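Local structure of ectonucleotide pyrophosphatase/phosphodiesterase family member 5 (Mus musculus, 5VEO) at residues A[75-78]-A[79-83]; A[286-289]-A[290-293]; A[129-133]-A[134-138]; A[258-262]-A[263-267]; A[240-244]-A[245-249]. The protein probably hydrolyses phosphodiester or pyrophosphate bonds in nucleotides as a zinc-dependent ectoenzyme; the form described is an inactivated variant with AMP bound. The protein carries 1 engineered substitution. All coordinates share one frame; numbering follows the deposited sequence.

Contact 1 (A[75-78]-A[79-83]). With AMP (adenosine monophosphate), chain Q.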
# COMPACT_ATOMS: atom_id res chain seq x y z
N GLY A 75 5.31 -7.52 9.60
CA GLY A 75 5.14 -6.81 10.85
C GLY A 75 4.59 -5.40 10.75
O GLY A 75 4.30 -4.79 11.79
N ILE A 76 4.42 -4.87 9.55
CA ILE A 76 3.77 -3.55 9.37
C ILE A 76 2.30 -3.86 9.14
O ILE A 76 1.81 -3.96 8.01
CB ILE A 76 4.41 -2.74 8.24
CG1 ILE A 76 5.90 -2.48 8.49
CG2 ILE A 76 3.67 -1.42 8.05
CD1 ILE A 76 6.20 -1.54 9.65
N VAL A 77 1.57 -4.07 10.24
CA VAL A 77 0.21 -4.58 10.15
C VAL A 77 -0.83 -3.48 9.96
O VAL A 77 -1.97 -3.78 9.59
CB VAL A 77 -0.17 -5.45 11.36
CG1 VAL A 77 0.85 -6.57 11.57
CG2 VAL A 77 -0.31 -4.65 12.63
N ALA A 78 -0.47 -2.22 10.17
CA ALA A 78 -1.40 -1.11 10.05
C ALA A 78 -0.59 0.18 9.97
O ALA A 78 0.62 0.19 10.22
CB ALA A 78 -2.37 -1.07 11.23
N ASN A 79 -1.28 1.28 9.64
CA ASN A 79 -0.67 2.61 9.70
C ASN A 79 -0.53 3.09 11.13
O ASN A 79 0.25 4.01 11.38
CB ASN A 79 -1.50 3.64 8.95
CG ASN A 79 -1.59 3.37 7.46
OD1 ASN A 79 -0.80 2.63 6.86
ND2 ASN A 79 -2.54 4.03 6.85
N ASP A 80 -1.33 2.54 12.04
CA ASP A 80 -1.29 2.86 13.46
C ASP A 80 -1.24 1.54 14.21
O ASP A 80 -2.13 0.71 14.05
CB ASP A 80 -2.51 3.67 13.89
CG ASP A 80 -2.48 5.07 13.32
OD1 ASP A 80 -3.05 5.27 12.23
OD2 ASP A 80 -1.87 5.95 13.94
N MET A 81 -0.18 1.36 15.00
CA MET A 81 0.08 0.09 15.67
C MET A 81 0.54 0.33 17.09
O MET A 81 1.05 1.40 17.44
CB MET A 81 1.19 -0.71 14.99
CG MET A 81 0.92 -1.13 13.59
SD MET A 81 2.31 -2.07 12.94
CE MET A 81 3.40 -0.77 12.37
N PHE A 82 0.41 -0.71 17.90
CA PHE A 82 1.00 -0.76 19.22
C PHE A 82 1.66 -2.12 19.37
O PHE A 82 1.01 -3.15 19.19
CB PHE A 82 -0.03 -0.54 20.32
CG PHE A 82 0.52 -0.75 21.71
CD1 PHE A 82 1.52 0.06 22.20
CD2 PHE A 82 0.06 -1.78 22.50
CE1 PHE A 82 2.04 -0.13 23.49
CE2 PHE A 82 0.59 -1.99 23.79
CZ PHE A 82 1.57 -1.16 24.27
N ASP A 83 2.95 -2.10 19.70
CA ASP A 83 3.68 -3.34 19.93
C ASP A 83 3.82 -3.54 21.43
O ASP A 83 4.50 -2.74 22.10
CB ASP A 83 5.05 -3.29 19.25
CG ASP A 83 5.81 -4.60 19.37
OD1 ASP A 83 6.38 -5.07 18.36
OD2 ASP A 83 5.84 -5.17 20.49
P AMP Q . -3.24 5.60 3.33
O1P AMP Q . -3.26 4.37 4.19
O2P AMP Q . -4.49 6.46 3.54
O3P AMP Q . -3.03 5.29 1.85
O5' AMP Q . -1.99 6.50 3.77
C5' AMP Q . -1.43 7.42 2.82
C4' AMP Q . -0.93 8.69 3.43
O4' AMP Q . 0.30 8.42 4.09
C3' AMP Q . -0.60 9.77 2.40
O3' AMP Q . -1.57 10.80 2.44
C2' AMP Q . 0.77 10.32 2.82
O2' AMP Q . 0.83 11.72 2.96
C1' AMP Q . 1.04 9.62 4.13
N9 AMP Q . 2.43 9.29 4.33
C8 AMP Q . 3.19 8.45 3.60
N7 AMP Q . 4.44 8.41 4.12
C5 AMP Q . 4.45 9.23 5.20
C6 AMP Q . 5.42 9.66 6.22
N6 AMP Q . 6.68 9.18 6.18
N1 AMP Q . 5.03 10.53 7.17
C2 AMP Q . 3.78 11.02 7.23
N3 AMP Q . 2.83 10.68 6.35
C4 AMP Q . 3.12 9.82 5.33
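Met81 reaches back over 75-78 because its CG lies anti to the carbonyl carbon (chi1 -63°) and the chain, straight as far as SD, bends at chi3 (-84°). SD thereby arrives beside Val77 N at 3.4 Å, a weak N-H...S hydrogen bond, while Val77 CG2 lies 3.7 Å from the same SD. The methyl CE ends 4.0 Å from Ile76 CD1, these two side chains crossing at about a right angle, and Ala78 CB packs 4.0 Å from Met81 CG. The thioether thus packs inside the bend between helix 71-74 and strand 80-83, the first strand of a two-stranded antiparallel sheet with 88-91. Asn79, at this bend, belongs to the AMP pocket: its ND2 donates to AMP O1P over 2.8 Å, the N-H...O angle being 157°. Its OD1 accepts from Tyr59 N, so both ends of the amide are engaged and its rotation is fixed. An alanine at Asn79 would lose both bonds and is likely to deprive the phosphate oxygen of this donor and Tyr59 N of its acceptor. Tyr143 OH and the backbone N of Ala58, the engineered position, also bond to the AMP, and Val77 O meets Tyr293 OH.

Contact 2 (A[286-289]-A[290-293])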
# COMPACT_ATOMS: atom_id res chain seq x y z
N GLU A 286 -9.34 -15.90 16.20
CA GLU A 286 -10.39 -16.30 15.26
C GLU A 286 -10.40 -15.45 14.00
O GLU A 286 -11.28 -15.61 13.15
CB GLU A 286 -11.77 -16.29 15.93
CG GLU A 286 -12.18 -14.98 16.49
CD GLU A 286 -13.36 -15.12 17.42
OE1 GLU A 286 -13.49 -16.17 18.08
OE2 GLU A 286 -14.15 -14.16 17.48
N ILE A 287 -9.41 -14.58 13.82
CA ILE A 287 -9.36 -13.78 12.60
C ILE A 287 -9.24 -14.70 11.39
O ILE A 287 -8.46 -15.68 11.43
CB ILE A 287 -8.20 -12.77 12.66
CG1 ILE A 287 -8.49 -11.71 13.72
CG2 ILE A 287 -7.91 -12.16 11.29
CD1 ILE A 287 -7.31 -10.83 14.07
N PRO A 288 -9.98 -14.47 10.31
CA PRO A 288 -9.89 -15.34 9.12
C PRO A 288 -8.47 -15.60 8.64
O PRO A 288 -7.69 -14.66 8.42
CB PRO A 288 -10.70 -14.56 8.08
CG PRO A 288 -11.73 -13.86 8.89
CD PRO A 288 -11.02 -13.44 10.15
N GLU A 289 -8.17 -16.88 8.42
CA GLU A 289 -6.85 -17.29 7.93
C GLU A 289 -6.51 -16.63 6.60
O GLU A 289 -5.34 -16.33 6.34
CB GLU A 289 -6.79 -18.81 7.77
CG GLU A 289 -6.79 -19.53 9.07
CD GLU A 289 -5.51 -19.32 9.84
OE1 GLU A 289 -4.46 -19.08 9.21
OE2 GLU A 289 -5.56 -19.39 11.09
N ARG A 290 -7.51 -16.42 5.75
CA ARG A 290 -7.24 -15.93 4.40
C ARG A 290 -6.64 -14.53 4.41
O ARG A 290 -6.06 -14.13 3.40
CB ARG A 290 -8.49 -15.94 3.55
CG ARG A 290 -9.58 -15.00 4.00
CD ARG A 290 -10.81 -15.16 3.10
NE ARG A 290 -11.92 -14.40 3.64
CZ ARG A 290 -12.17 -13.13 3.35
NH1 ARG A 290 -11.42 -12.46 2.48
NH2 ARG A 290 -13.20 -12.52 3.91
N TRP A 291 -6.78 -13.79 5.52
CA TRP A 291 -6.18 -12.46 5.63
C TRP A 291 -4.72 -12.50 6.06
O TRP A 291 -4.03 -11.48 5.93
CB TRP A 291 -6.96 -11.61 6.62
CG TRP A 291 -8.26 -11.10 6.11
CD1 TRP A 291 -8.62 -10.91 4.80
CD2 TRP A 291 -9.38 -10.67 6.89
NE1 TRP A 291 -9.89 -10.41 4.73
CE2 TRP A 291 -10.38 -10.24 5.99
CE3 TRP A 291 -9.64 -10.60 8.26
CZ2 TRP A 291 -11.63 -9.77 6.42
CZ3 TRP A 291 -10.87 -10.14 8.69
CH2 TRP A 291 -11.84 -9.72 7.77
N HIS A 292 -4.23 -13.63 6.57
CA HIS A 292 -2.82 -13.78 6.95
C HIS A 292 -2.41 -12.60 7.82
O HIS A 292 -1.44 -11.87 7.56
CB HIS A 292 -1.94 -13.91 5.72
CG HIS A 292 -2.40 -15.01 4.82
ND1 HIS A 292 -2.43 -16.32 5.23
CD2 HIS A 292 -2.92 -14.99 3.57
CE1 HIS A 292 -2.92 -17.07 4.25
NE2 HIS A 292 -3.22 -16.28 3.24
N TYR A 293 -3.20 -12.39 8.85
CA TYR A 293 -3.08 -11.18 9.63
C TYR A 293 -2.77 -11.45 11.10
O TYR A 293 -2.04 -10.67 11.69
CB TYR A 293 -4.36 -10.34 9.46
CG TYR A 293 -4.21 -8.91 9.88
CD1 TYR A 293 -4.88 -8.42 10.99
CD2 TYR A 293 -3.38 -8.06 9.18
CE1 TYR A 293 -4.74 -7.11 11.38
CE2 TYR A 293 -3.23 -6.74 9.55
CZ TYR A 293 -3.89 -6.28 10.68
OH TYR A 293 -3.77 -4.97 11.08
O HOH W 1 -5.23 -14.27 9.70
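The backbone turns tightly from Pro288 to His292, with Trp291 N donating to Pro288 O (3.2 Å) and His292 N to Glu289 O (2.9 Å), a pair of i to i+3 bonds consistent with the 3-10 geometry here. His292 then leaves the turn with positive phi. Pro288 and Trp291 lie side by side and point the same way: Pro288 CG stands 4.1 Å from the centroid of the six-membered ring of Trp291, 24° off the ring normal, which makes a CH-pi contact over one face. Pro288 CD comes to 3.6 Å from Trp291 CZ3 on the rim of that ring. Ile287 arrives differently, its CG2 meeting the edge at Trp291 CE3 (3.8 Å), near the ring plane. The ring of His292 sits with one face toward the turn, so that Glu289 O lies 3.1 Å above its plane, offset to the rim; a glycan sugar touches this histidine. A water donates to Pro288 O and accepts from Tyr293 N, tying the start of the turn to its exit. Trp291 NE1 and Arg290 NH2 bind the two carboxylate oxygens of Asp328, and Phe54 stacks on the indole. The turn belongs to the connection between strands 279-283 and 302-306, antiparallel neighbours in a four-stranded sheet, with Ile287 packed on Tyr282 and Val303 and Trp291 on Val305.

Contact 3 (A[129-133]-A[134-138])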
# COMPACT_ATOMS: atom_id res chain seq x y z
N ASP A 129 12.80 6.18 3.89
CA ASP A 129 13.62 7.10 4.67
C ASP A 129 13.76 6.64 6.11
O ASP A 129 14.11 7.45 6.99
CB ASP A 129 13.08 8.53 4.56
CG ASP A 129 11.66 8.69 5.08
OD1 ASP A 129 10.86 7.74 4.97
OD2 ASP A 129 11.33 9.80 5.58
N VAL A 130 13.54 5.36 6.36
CA VAL A 130 13.66 4.74 7.68
C VAL A 130 14.91 3.88 7.68
O VAL A 130 15.17 3.15 6.72
CB VAL A 130 12.43 3.88 8.01
CG1 VAL A 130 12.58 3.17 9.37
CG2 VAL A 130 11.15 4.72 8.01
N LYS A 131 15.67 3.92 8.78
CA LYS A 131 16.83 3.06 8.89
C LYS A 131 16.35 1.65 9.22
O LYS A 131 15.65 1.44 10.22
CB LYS A 131 17.80 3.57 9.95
CG LYS A 131 19.04 2.74 10.03
CD LYS A 131 19.98 3.26 11.12
CE LYS A 131 20.95 4.25 10.56
NZ LYS A 131 22.00 4.70 11.56
N ILE A 132 16.68 0.68 8.37
CA ILE A 132 16.21 -0.69 8.53
C ILE A 132 17.43 -1.60 8.44
O ILE A 132 18.15 -1.57 7.44
CB ILE A 132 15.16 -1.07 7.48
CG1 ILE A 132 13.96 -0.10 7.56
CG2 ILE A 132 14.69 -2.51 7.67
CD1 ILE A 132 12.97 -0.25 6.38
N HIS A 133 17.65 -2.40 9.47
CA HIS A 133 18.87 -3.21 9.57
C HIS A 133 20.11 -2.36 9.29
O HIS A 133 21.01 -2.76 8.55
CB HIS A 133 18.80 -4.42 8.63
CG HIS A 133 17.63 -5.31 8.87
ND1 HIS A 133 17.40 -5.93 10.08
CD2 HIS A 133 16.62 -5.70 8.05
CE1 HIS A 133 16.29 -6.65 10.00
NE2 HIS A 133 15.80 -6.53 8.78
N ASP A 134 20.14 -1.17 9.88
CA ASP A 134 21.24 -0.21 9.76
C ASP A 134 21.46 0.29 8.34
O ASP A 134 22.55 0.78 8.01
CB ASP A 134 22.56 -0.80 10.30
CG ASP A 134 22.58 -0.88 11.81
OD1 ASP A 134 21.70 -0.29 12.45
OD2 ASP A 134 23.50 -1.53 12.35
N SER A 135 20.44 0.23 7.47
CA SER A 135 20.63 0.55 6.06
C SER A 135 19.49 1.42 5.56
O SER A 135 18.36 1.33 6.05
CB SER A 135 20.67 -0.69 5.16
OG SER A 135 21.72 -1.56 5.51
N PHE A 136 19.81 2.24 4.57
CA PHE A 136 18.89 3.03 3.78
C PHE A 136 19.06 2.64 2.32
O PHE A 136 20.07 2.03 1.94
CB PHE A 136 19.19 4.54 3.90
CG PHE A 136 18.93 5.13 5.26
CD1 PHE A 136 17.67 5.60 5.61
CD2 PHE A 136 19.95 5.25 6.17
CE1 PHE A 136 17.44 6.16 6.85
CE2 PHE A 136 19.73 5.81 7.42
CZ PHE A 136 18.48 6.26 7.76
N PRO A 137 18.11 3.00 1.46
CA PRO A 137 18.40 3.02 0.02
C PRO A 137 19.64 3.88 -0.24
O PRO A 137 19.89 4.86 0.45
CB PRO A 137 17.14 3.64 -0.60
CG PRO A 137 16.07 3.47 0.46
CD PRO A 137 16.82 3.65 1.75
N THR A 138 20.39 3.50 -1.27
CA THR A 138 21.60 4.26 -1.64
C THR A 138 21.31 5.75 -1.75
O THR A 138 22.07 6.59 -1.25
CB THR A 138 22.15 3.76 -2.96
OG1 THR A 138 22.23 2.33 -2.92
CG2 THR A 138 23.54 4.39 -3.25
O HOH W 2 15.86 1.33 4.63
O HOH W 3 21.68 -4.07 6.31
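Phe136 lays its ring against the backbone and aliphatic chain of Lys131. Lys131 CA stands over one face, 3.7 Å above the ring plane and offset toward the rim, while Lys131 CB touches Phe136 CZ at 3.5 Å. The lysine chain leaves CB extended and then bends at chi3 (-92°), which returns CE to the ring at 3.7 Å from Phe136 CE2. Asp129 O lies at the ring edge, near its plane, so face and edge are both met by residues of 129-133. On the other side of the lysine, CG packs 3.7 Å from Asp134 CA. With the phenylalanine replaced by an alanine, a gap would probably open beside Lys131 and its aliphatic chain would lose its support. Backbone bonds set this pairing: Ile132 N donates to Ser135 O over 2.9 Å, almost straight at 178° and in the carbonyl plane, and Ser135 N returns a bond to Ile132 O. Ser135 O is gripped a second time by a water that also donates to Val130 O. Another water links His133 O and Ser135 OG. Further out, Phe136 stacks on Tyr140, His133 N donates to Glu104, and Asp129 OD2 holds Tyr98 OH and the backbone N of Tyr143, whose hydroxyl bonds AMP. With the two arms running 146° apart, the arrangement is a hairpin-like reversal, a type I' turn closed by a single antiparallel bridge between Ile132 and Ser135, in the loop between strands 120-123 and 139-140.

Contact 4 (A[258-262]-A[263-267])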
# COMPACT_ATOMS: atom_id res chain seq x y z
N ILE A 258 -8.58 -3.09 18.87
CA ILE A 258 -9.08 -2.77 20.21
C ILE A 258 -8.26 -3.52 21.24
O ILE A 258 -8.12 -4.75 21.17
CB ILE A 258 -10.58 -3.12 20.32
CG1 ILE A 258 -11.39 -2.15 19.45
CG2 ILE A 258 -11.06 -3.06 21.79
CD1 ILE A 258 -12.83 -2.52 19.29
N LEU A 259 -7.71 -2.78 22.19
CA LEU A 259 -6.97 -3.35 23.32
C LEU A 259 -7.79 -3.11 24.58
O LEU A 259 -7.75 -2.00 25.14
CB LEU A 259 -5.60 -2.69 23.44
CG LEU A 259 -4.74 -3.13 24.63
CD1 LEU A 259 -4.51 -4.61 24.60
CD2 LEU A 259 -3.43 -2.38 24.59
N PRO A 260 -8.57 -4.09 25.03
CA PRO A 260 -9.32 -3.90 26.28
C PRO A 260 -8.36 -3.68 27.43
O PRO A 260 -7.26 -4.23 27.44
CB PRO A 260 -10.09 -5.22 26.44
CG PRO A 260 -10.15 -5.79 25.08
CD PRO A 260 -8.85 -5.40 24.43
N LYS A 261 -8.77 -2.83 28.37
CA LYS A 261 -8.03 -2.72 29.62
C LYS A 261 -8.05 -4.06 30.35
O LYS A 261 -8.86 -4.94 30.06
CB LYS A 261 -8.63 -1.63 30.50
CG LYS A 261 -8.70 -0.29 29.83
CD LYS A 261 -7.53 0.60 30.11
CE LYS A 261 -7.86 1.98 29.57
NZ LYS A 261 -7.11 3.10 30.19
N GLU A 262 -7.16 -4.19 31.32
CA GLU A 262 -7.07 -5.43 32.08
C GLU A 262 -8.41 -5.79 32.70
O GLU A 262 -9.07 -4.95 33.33
CB GLU A 262 -6.02 -5.30 33.16
CG GLU A 262 -5.96 -6.55 34.04
CD GLU A 262 -4.74 -6.60 34.93
OE1 GLU A 262 -4.02 -5.57 34.99
OE2 GLU A 262 -4.52 -7.66 35.56
N GLY A 263 -8.84 -7.04 32.52
CA GLY A 263 -10.11 -7.50 33.04
C GLY A 263 -11.33 -7.20 32.19
O GLY A 263 -12.42 -7.70 32.50
N LYS A 264 -11.20 -6.40 31.13
CA LYS A 264 -12.35 -5.96 30.36
C LYS A 264 -12.52 -6.69 29.04
O LYS A 264 -13.41 -6.32 28.26
CB LYS A 264 -12.27 -4.46 30.09
CG LYS A 264 -11.94 -3.64 31.32
CD LYS A 264 -12.97 -3.82 32.41
CE LYS A 264 -12.63 -2.98 33.63
NZ LYS A 264 -13.43 -3.42 34.80
N PHE A 265 -11.73 -7.73 28.78
CA PHE A 265 -11.85 -8.41 27.50
C PHE A 265 -13.27 -8.93 27.29
O PHE A 265 -13.90 -8.64 26.27
CB PHE A 265 -10.84 -9.55 27.41
CG PHE A 265 -10.82 -10.21 26.08
CD1 PHE A 265 -9.90 -9.83 25.11
CD2 PHE A 265 -11.77 -11.17 25.76
CE1 PHE A 265 -9.90 -10.42 23.87
CE2 PHE A 265 -11.77 -11.76 24.51
CZ PHE A 265 -10.83 -11.39 23.57
N ASP A 266 -13.81 -9.69 28.25
CA ASP A 266 -15.15 -10.24 28.06
C ASP A 266 -16.18 -9.13 27.96
O ASP A 266 -17.12 -9.22 27.16
CB ASP A 266 -15.51 -11.19 29.20
CG ASP A 266 -14.84 -12.51 29.07
OD1 ASP A 266 -14.39 -12.81 27.96
OD2 ASP A 266 -14.79 -13.27 30.06
N GLU A 267 -16.03 -8.09 28.78
CA GLU A 267 -16.96 -6.98 28.74
C GLU A 267 -16.99 -6.37 27.35
O GLU A 267 -18.07 -6.14 26.78
CB GLU A 267 -16.57 -5.92 29.75
CG GLU A 267 -17.40 -4.65 29.63
CD GLU A 267 -16.95 -3.55 30.55
OE1 GLU A 267 -16.70 -3.83 31.74
OE2 GLU A 267 -16.85 -2.39 30.10
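Phe265 receives Pro260 obliquely at one corner of its ring, where Pro260 CG lies 4.0 Å from Phe265 CD1; Asp266 OD1 lies at the ring edge, in its plane. These residues flank a type II beta turn, Lys261 to Lys264, that joins strand 255-260 to helix 265-272, with Lys264 at the N-cap position. The phenylalanine and the proline run side by side and point the same way, and the phenylalanine takes up that alignment with its CG anti to the backbone N (chi1 -174°). Pro260 CB also packs on the helix start itself, 3.8 Å from Phe265 CA, so the apolar contact spans the whole turn. Both residues rest further on Ile302 of the adjoining strand 302-306, and Pro260 also touches Val268 of the helix.

The turn is closed by Lys264 N donating to Lys261 O over 3.0 Å, at an N-H...O angle of 159°, with the donor tilted 35° from the carbonyl plane. Gly263 occupies the third position with positive phi; a beta carbon there would fall 2.6 Å from Glu262 O, a clash that explains the absence of a side chain. Glu262, its chain extended beyond CG, touches an AMP molecule distinct from the one bound by Asn79. Lys264, bent at chi2, runs its aliphatic part past the carbonyls: CB stands 3.4 Å from Lys261 O, and CG 3.7 Å from Glu262 O.

Contact 5 (A[240-244]-A[245-249])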
# COMPACT_ATOMS: atom_id res chain seq x y z
N ARG A 240 -21.90 3.86 21.60
CA ARG A 240 -23.24 3.32 21.82
C ARG A 240 -23.20 1.96 22.50
O ARG A 240 -24.21 1.54 23.07
CB ARG A 240 -23.99 3.20 20.50
CG ARG A 240 -24.45 4.54 19.89
CD ARG A 240 -25.47 4.33 18.75
NE ARG A 240 -26.38 3.22 19.04
CZ ARG A 240 -27.33 2.76 18.24
NH1 ARG A 240 -27.53 3.30 17.04
NH2 ARG A 240 -28.08 1.74 18.64
N TYR A 241 -22.06 1.28 22.47
CA TYR A 241 -21.91 -0.08 22.97
C TYR A 241 -20.88 -0.23 24.07
O TYR A 241 -21.05 -1.08 24.95
CB TYR A 241 -21.51 -1.03 21.83
CG TYR A 241 -22.30 -0.79 20.58
CD1 TYR A 241 -23.63 -1.15 20.50
CD2 TYR A 241 -21.72 -0.17 19.48
CE1 TYR A 241 -24.37 -0.91 19.37
CE2 TYR A 241 -22.45 0.06 18.33
CZ TYR A 241 -23.77 -0.31 18.28
OH TYR A 241 -24.49 -0.07 17.14
N LEU A 242 -19.81 0.56 24.03
CA LEU A 242 -18.63 0.36 24.85
C LEU A 242 -18.36 1.59 25.69
O LEU A 242 -18.55 2.73 25.24
CB LEU A 242 -17.37 0.10 24.01
CG LEU A 242 -17.29 -1.08 23.05
CD1 LEU A 242 -15.94 -1.08 22.30
CD2 LEU A 242 -17.49 -2.37 23.80
N ASP A 243 -17.90 1.35 26.92
CA ASP A 243 -17.39 2.39 27.79
C ASP A 243 -15.97 2.74 27.37
O ASP A 243 -15.07 1.90 27.45
CB ASP A 243 -17.44 1.87 29.23
CG ASP A 243 -16.94 2.87 30.24
OD1 ASP A 243 -16.26 3.84 29.85
OD2 ASP A 243 -17.22 2.65 31.44
N LYS A 244 -15.77 3.98 26.91
CA LYS A 244 -14.47 4.40 26.39
C LYS A 244 -13.34 4.27 27.40
O LYS A 244 -12.18 4.19 27.00
CB LYS A 244 -14.56 5.85 25.91
CG LYS A 244 -14.83 6.86 27.02
CD LYS A 244 -15.10 8.27 26.46
CE LYS A 244 -15.44 9.28 27.56
NZ LYS A 244 -14.43 9.28 28.66
N GLU A 245 -13.65 4.25 28.70
CA GLU A 245 -12.61 4.09 29.71
C GLU A 245 -12.08 2.67 29.80
O GLU A 245 -11.08 2.45 30.49
CB GLU A 245 -13.14 4.48 31.09
CG GLU A 245 -13.63 5.90 31.22
CD GLU A 245 -12.55 6.92 30.94
OE1 GLU A 245 -11.38 6.68 31.30
OE2 GLU A 245 -12.87 7.98 30.34
N HIS A 246 -12.71 1.70 29.15
CA HIS A 246 -12.38 0.31 29.37
C HIS A 246 -11.62 -0.32 28.22
O HIS A 246 -11.40 -1.53 28.23
CB HIS A 246 -13.66 -0.48 29.66
CG HIS A 246 -14.26 -0.14 30.99
ND1 HIS A 246 -15.50 -0.61 31.39
CD2 HIS A 246 -13.80 0.62 32.01
CE1 HIS A 246 -15.77 -0.15 32.59
NE2 HIS A 246 -14.76 0.59 33.00
N TYR A 247 -11.20 0.47 27.23
CA TYR A 247 -10.36 -0.04 26.16
C TYR A 247 -9.56 1.10 25.55
O TYR A 247 -9.87 2.28 25.74
CB TYR A 247 -11.20 -0.75 25.09
CG TYR A 247 -12.09 0.19 24.30
CD1 TYR A 247 -13.29 0.65 24.82
CD2 TYR A 247 -11.72 0.63 23.03
CE1 TYR A 247 -14.11 1.51 24.10
CE2 TYR A 247 -12.54 1.48 22.30
CZ TYR A 247 -13.74 1.91 22.84
OH TYR A 247 -14.54 2.78 22.13
N THR A 248 -8.53 0.73 24.79
CA THR A 248 -7.77 1.68 23.98
C THR A 248 -7.99 1.33 22.52
O THR A 248 -7.89 0.16 22.13
CB THR A 248 -6.27 1.65 24.32
OG1 THR A 248 -6.09 1.87 25.72
CG2 THR A 248 -5.51 2.73 23.55
N LEU A 249 -8.31 2.34 21.72
CA LEU A 249 -8.51 2.16 20.29
C LEU A 249 -7.18 2.46 19.61
O LEU A 249 -6.75 3.61 19.53
CB LEU A 249 -9.64 3.07 19.80
CG LEU A 249 -10.18 2.86 18.40
CD1 LEU A 249 -10.64 1.43 18.14
CD2 LEU A 249 -11.32 3.85 18.18
O HOH W 4 -16.53 3.94 23.34
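Lys244 NZ and Glu245 OE2 form a salt bridge of 2.6 Å, the amine meeting the oxygen nearly along its C-O bond direction. The two side chains lie side by side and point the same way, and a bend at the last lysine torsion (chi4 52°) turns NZ in to the carboxylate. Asp243, just before them in the chain, organises the turn through two oxygens. Its OD1 accepts Glu245 N at 2.9 Å, from above the carboxylate plane, which is the bond that defines an Asx turn; its backbone O accepts His246 N, also at 2.9 Å. The remaining oxygen lies over one face of His246, Asp243 OD2 standing 3.4 Å above the imidazole plane and offset to the rim, with carboxylate and ring planes 33° apart. His246 ND1 bonds to Glu267 OE2, so the Glu267 carboxylate may help to fix the ring's orientation.

On the apolar side, Leu242 crosses Tyr247 at about a right angle. Leu242 CD1 sits 3.9 Å from the ring centroid, 23° off the normal, as a CH-pi contact, and Leu242 CB comes to 3.6 Å from Tyr247 CE1. Asp243 O lies at the ring's edge. A water at that ring's edge, in its plane, donates to Leu242 O and bonds to Tyr247 OH, which also takes a bond from Gln314 NE2. Leu242 packs further on Val268, Ala271 and Leu272 of helix 265-272, while Tyr247 begins strand 247-249, an outermost strand of the four-stranded antiparallel sheet, and leans on Ile258 of the neighbouring strand 255-260.

In the fold
Contacts 1, 3, 5, 4 and 2 follow in that order along the chain. Contacts 4 and 5, with centres about 9 Å apart, share neighbouring strands 247-249 and 255-260 of the four-stranded antiparallel sheet and are joined by Glu267 to His246 and Leu259 O to Thr248 N. Contact 2 lies in the loop between the other two strands of this sheet. Contact 1 meets contact 2 through Val77 O and Tyr293 OH and touches contact 4 through Phe82 and Leu259, so it links the AMP pocket to this sheet region. Contact 3, before strand 139-140 of the large mixed sheet, touches none, its centre about 19 Å from contact 1's and 38 Å from contact 5's.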